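Local coordinates for peroxisomal fatty acid beta-oxidation multifunctional protein MFP2 (Arabidopsis thaliana, PDB 2WTB) that hydrates long-chain enoyl-CoA esters and oxidises 3-hydroxyacyl-CoA with NAD in the peroxisomal beta-oxidation of fatty acids during seed germination, at residues His288-Pro300 / Val649-Gly661. Numbering follows the deposited sequence.
Sequences HVFFSQRGTAKVP and VKAADLDIAGIMG
Lys650 NZ donates to Gly295 O and to Lys298 O, each at 2.9 Å; these are the two hydrogen bonds across the contact. Both carbonyls are met somewhat out of plane. Bends at chi3 (84°) and chi4 (69°) curl the chain so that NZ also forms a salt bridge with Asp653 OD2 at 3.2 Å, above the carboxylate plane. Gly295 O takes Lys298 N on its opposite face.

The apolar part lies mainly where helices 288-294 and 651-661 cross at -103°, their axes 8.8 Å apart. Ile656 lays CD1 against Ser292 CB and the backbone of Gln293. Val289 CG2 and Ile659 CD1 meet tip to tip at 3.5 Å. Ala652 CB touches Ser292 OG, which donates to His288 O within its own helix. Away from the crossing, just before helix 651-661, Val649 spreads its two methyls over the loop after helix 281-294: CG2 to Val299 CG1 (3.6 Å) and CG1 to Pro300 CD.

At the other end, the His288 ring turns its CE1 edge to Asp655 OD2. The Asp655 OD1 is held by Met672 N and Phe673 N.

Replacing Lys650 by alanine removes NZ and is likely to leave both carbonyls without this donor and Asp653 without this cation. The lysine thus ties the turn after helix 281-294, probably part of the hydratase-dehydrogenase connection, to the start of a C-terminal helix, with charge at one end and close apolar packing along the crossing.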
# COMPACT_ATOMS: atom_id res chain seq x y z
N HIS A 288 9.72 6.25 -1.65
CA HIS A 288 8.89 7.24 -2.32
C HIS A 288 7.42 6.82 -2.31
O HIS A 288 6.53 7.66 -2.15
CB HIS A 288 9.37 7.46 -3.76
CG HIS A 288 8.51 8.39 -4.55
ND1 HIS A 288 7.47 7.94 -5.33
CD2 HIS A 288 8.55 9.73 -4.70
CE1 HIS A 288 6.89 8.98 -5.92
NE2 HIS A 288 7.53 10.07 -5.55
N VAL A 289 7.18 5.53 -2.49
CA VAL A 289 5.83 4.99 -2.48
C VAL A 289 5.21 5.12 -1.09
O VAL A 289 4.01 5.32 -0.95
CB VAL A 289 5.80 3.51 -2.91
CG1 VAL A 289 4.41 2.92 -2.74
CG2 VAL A 289 6.27 3.37 -4.35
N PHE A 290 6.05 5.01 -0.07
CA PHE A 290 5.60 5.13 1.31
C PHE A 290 5.02 6.52 1.58
O PHE A 290 3.90 6.64 2.08
CB PHE A 290 6.75 4.84 2.27
CG PHE A 290 6.48 5.26 3.69
CD1 PHE A 290 5.65 4.50 4.51
CD2 PHE A 290 7.06 6.40 4.21
CE1 PHE A 290 5.40 4.89 5.81
CE2 PHE A 290 6.82 6.79 5.52
CZ PHE A 290 5.99 6.03 6.32
N PHE A 291 5.77 7.56 1.25
CA PHE A 291 5.32 8.93 1.48
C PHE A 291 4.17 9.32 0.55
O PHE A 291 3.19 9.93 0.99
CB PHE A 291 6.48 9.91 1.31
CG PHE A 291 7.53 9.79 2.37
CD1 PHE A 291 7.42 10.49 3.56
CD2 PHE A 291 8.64 8.97 2.18
CE1 PHE A 291 8.38 10.38 4.54
CE2 PHE A 291 9.61 8.86 3.16
CZ PHE A 291 9.48 9.56 4.34
N SER A 292 4.29 8.95 -0.72
CA SER A 292 3.27 9.26 -1.72
C SER A 292 1.92 8.66 -1.34
O SER A 292 0.87 9.25 -1.62
CB SER A 292 3.70 8.77 -3.10
OG SER A 292 4.80 9.52 -3.59
N GLN A 293 1.95 7.49 -0.72
CA GLN A 293 0.75 6.88 -0.17
C GLN A 293 0.05 7.84 0.80
O GLN A 293 -1.17 7.95 0.82
CB GLN A 293 1.09 5.58 0.55
CG GLN A 293 0.11 5.19 1.64
CD GLN A 293 -1.26 4.85 1.09
OE1 GLN A 293 -2.28 5.19 1.70
NE2 GLN A 293 -1.29 4.19 -0.05
N ARG A 294 0.86 8.54 1.59
CA ARG A 294 0.35 9.45 2.60
C ARG A 294 -0.21 10.75 2.03
O ARG A 294 -1.19 11.29 2.54
CB ARG A 294 1.45 9.78 3.61
CG ARG A 294 1.79 8.65 4.56
CD ARG A 294 2.75 9.15 5.63
NE ARG A 294 2.87 8.22 6.74
CZ ARG A 294 3.38 8.55 7.92
NH1 ARG A 294 3.80 9.79 8.14
NH2 ARG A 294 3.46 7.64 8.89
N GLY A 295 0.42 11.24 0.97
CA GLY A 295 0.13 12.57 0.46
C GLY A 295 -1.05 12.67 -0.50
O GLY A 295 -1.30 13.74 -1.05
N THR A 296 -1.77 11.57 -0.70
CA THR A 296 -2.87 11.57 -1.65
C THR A 296 -4.08 12.33 -1.12
O THR A 296 -4.95 12.74 -1.89
CB THR A 296 -3.31 10.14 -2.01
OG1 THR A 296 -3.82 9.48 -0.84
CG2 THR A 296 -2.15 9.35 -2.58
N ALA A 297 -4.12 12.53 0.20
CA ALA A 297 -5.24 13.22 0.83
C ALA A 297 -4.99 14.72 0.90
O ALA A 297 -5.84 15.48 1.38
CB ALA A 297 -5.48 12.66 2.22
N LYS A 298 -3.83 15.15 0.43
CA LYS A 298 -3.49 16.57 0.42
C LYS A 298 -3.82 17.21 -0.93
O LYS A 298 -3.03 17.13 -1.87
CB LYS A 298 -2.02 16.78 0.77
CG LYS A 298 -1.56 18.22 0.66
CD LYS A 298 -0.25 18.43 1.41
CE LYS A 298 -0.41 18.12 2.89
NZ LYS A 298 0.85 18.35 3.64
N VAL A 299 -4.99 17.83 -1.02
CA VAL A 299 -5.43 18.48 -2.25
C VAL A 299 -5.58 19.98 -2.04
O VAL A 299 -6.56 20.43 -1.44
CB VAL A 299 -6.77 17.90 -2.73
CG1 VAL A 299 -7.15 18.50 -4.08
CG2 VAL A 299 -6.68 16.38 -2.82
N PRO A 300 -4.62 20.77 -2.54
CA PRO A 300 -4.61 22.23 -2.38
C PRO A 300 -5.90 22.87 -2.88
O PRO A 300 -6.44 22.44 -3.90
CB PRO A 300 -3.43 22.67 -3.25
CG PRO A 300 -2.55 21.48 -3.33
CD PRO A 300 -3.47 20.30 -3.32
N VAL A 649 -3.62 15.97 -9.05
CA VAL A 649 -3.09 17.05 -8.22
C VAL A 649 -1.57 17.12 -8.28
O VAL A 649 -1.00 18.21 -8.39
CB VAL A 649 -3.52 16.88 -6.75
CG1 VAL A 649 -2.69 17.78 -5.85
CG2 VAL A 649 -5.00 17.16 -6.60
N LYS A 650 -0.93 15.96 -8.21
CA LYS A 650 0.52 15.90 -8.14
C LYS A 650 1.02 14.58 -8.71
O LYS A 650 0.31 13.57 -8.67
CB LYS A 650 0.99 16.06 -6.70
CG LYS A 650 0.53 14.93 -5.78
CD LYS A 650 0.91 15.20 -4.33
CE LYS A 650 -0.12 16.09 -3.65
NZ LYS A 650 -1.42 15.38 -3.45
N ALA A 651 2.23 14.58 -9.25
CA ALA A 651 2.81 13.39 -9.86
C ALA A 651 2.71 12.18 -8.93
O ALA A 651 2.37 11.08 -9.36
CB ALA A 651 4.26 13.65 -10.25
N ALA A 652 3.02 12.39 -7.65
CA ALA A 652 3.05 11.30 -6.68
C ALA A 652 1.70 10.59 -6.56
O ALA A 652 1.63 9.44 -6.13
CB ALA A 652 3.51 11.80 -5.32
N ASP A 653 0.62 11.29 -6.93
CA ASP A 653 -0.70 10.68 -6.93
C ASP A 653 -0.85 9.69 -8.08
O ASP A 653 -1.43 8.62 -7.93
CB ASP A 653 -1.80 11.74 -6.99
CG ASP A 653 -2.06 12.40 -5.64
OD1 ASP A 653 -1.59 11.87 -4.61
OD2 ASP A 653 -2.73 13.45 -5.61
N LEU A 654 -0.31 10.06 -9.24
CA LEU A 654 -0.31 9.17 -10.40
C LEU A 654 0.47 7.89 -10.10
O LEU A 654 0.08 6.80 -10.54
CB LEU A 654 0.29 9.88 -11.61
CG LEU A 654 -0.55 11.01 -12.21
CD1 LEU A 654 0.06 11.49 -13.51
CD2 LEU A 654 -1.98 10.56 -12.42
N ASP A 655 1.56 8.02 -9.36
CA ASP A 655 2.36 6.86 -8.96
C ASP A 655 1.52 5.86 -8.17
O ASP A 655 1.40 4.70 -8.58
CB ASP A 655 3.57 7.31 -8.13
CG ASP A 655 4.59 8.08 -8.95
OD1 ASP A 655 4.66 7.84 -10.17
OD2 ASP A 655 5.31 8.92 -8.38
N ILE A 656 0.96 6.31 -7.06
CA ILE A 656 0.10 5.47 -6.23
C ILE A 656 -1.06 4.89 -7.04
O ILE A 656 -1.43 3.73 -6.85
CB ILE A 656 -0.45 6.23 -5.00
CG1 ILE A 656 0.43 6.00 -3.78
CG2 ILE A 656 -1.86 5.77 -4.67
CD1 ILE A 656 1.89 6.24 -4.02
N ALA A 657 -1.61 5.69 -7.94
CA ALA A 657 -2.75 5.25 -8.74
C ALA A 657 -2.39 4.05 -9.60
O ALA A 657 -3.03 3.00 -9.51
CB ALA A 657 -3.27 6.40 -9.60
N GLY A 658 -1.36 4.20 -10.43
CA GLY A 658 -0.91 3.11 -11.28
C GLY A 658 -0.51 1.91 -10.45
O GLY A 658 -0.85 0.77 -10.78
N ILE A 659 0.20 2.16 -9.36
CA ILE A 659 0.64 1.10 -8.46
C ILE A 659 -0.53 0.33 -7.86
O ILE A 659 -0.57 -0.89 -7.93
CB ILE A 659 1.49 1.67 -7.30
CG1 ILE A 659 2.90 2.01 -7.79
CG2 ILE A 659 1.54 0.69 -6.14
CD1 ILE A 659 3.77 2.67 -6.74
N MET A 660 -1.47 1.06 -7.28
CA MET A 660 -2.54 0.46 -6.49
C MET A 660 -3.74 0.06 -7.34
O MET A 660 -4.61 -0.69 -6.89
CB MET A 660 -2.96 1.42 -5.38
CG MET A 660 -3.36 0.73 -4.09
SD MET A 660 -3.24 1.86 -2.69
CE MET A 660 -1.58 2.49 -2.91
N GLY A 661 -3.79 0.55 -8.57
CA GLY A 661 -4.90 0.25 -9.46
C GLY A 661 -4.53 -0.76 -10.52
O GLY A 661 -5.37 -1.55 -10.96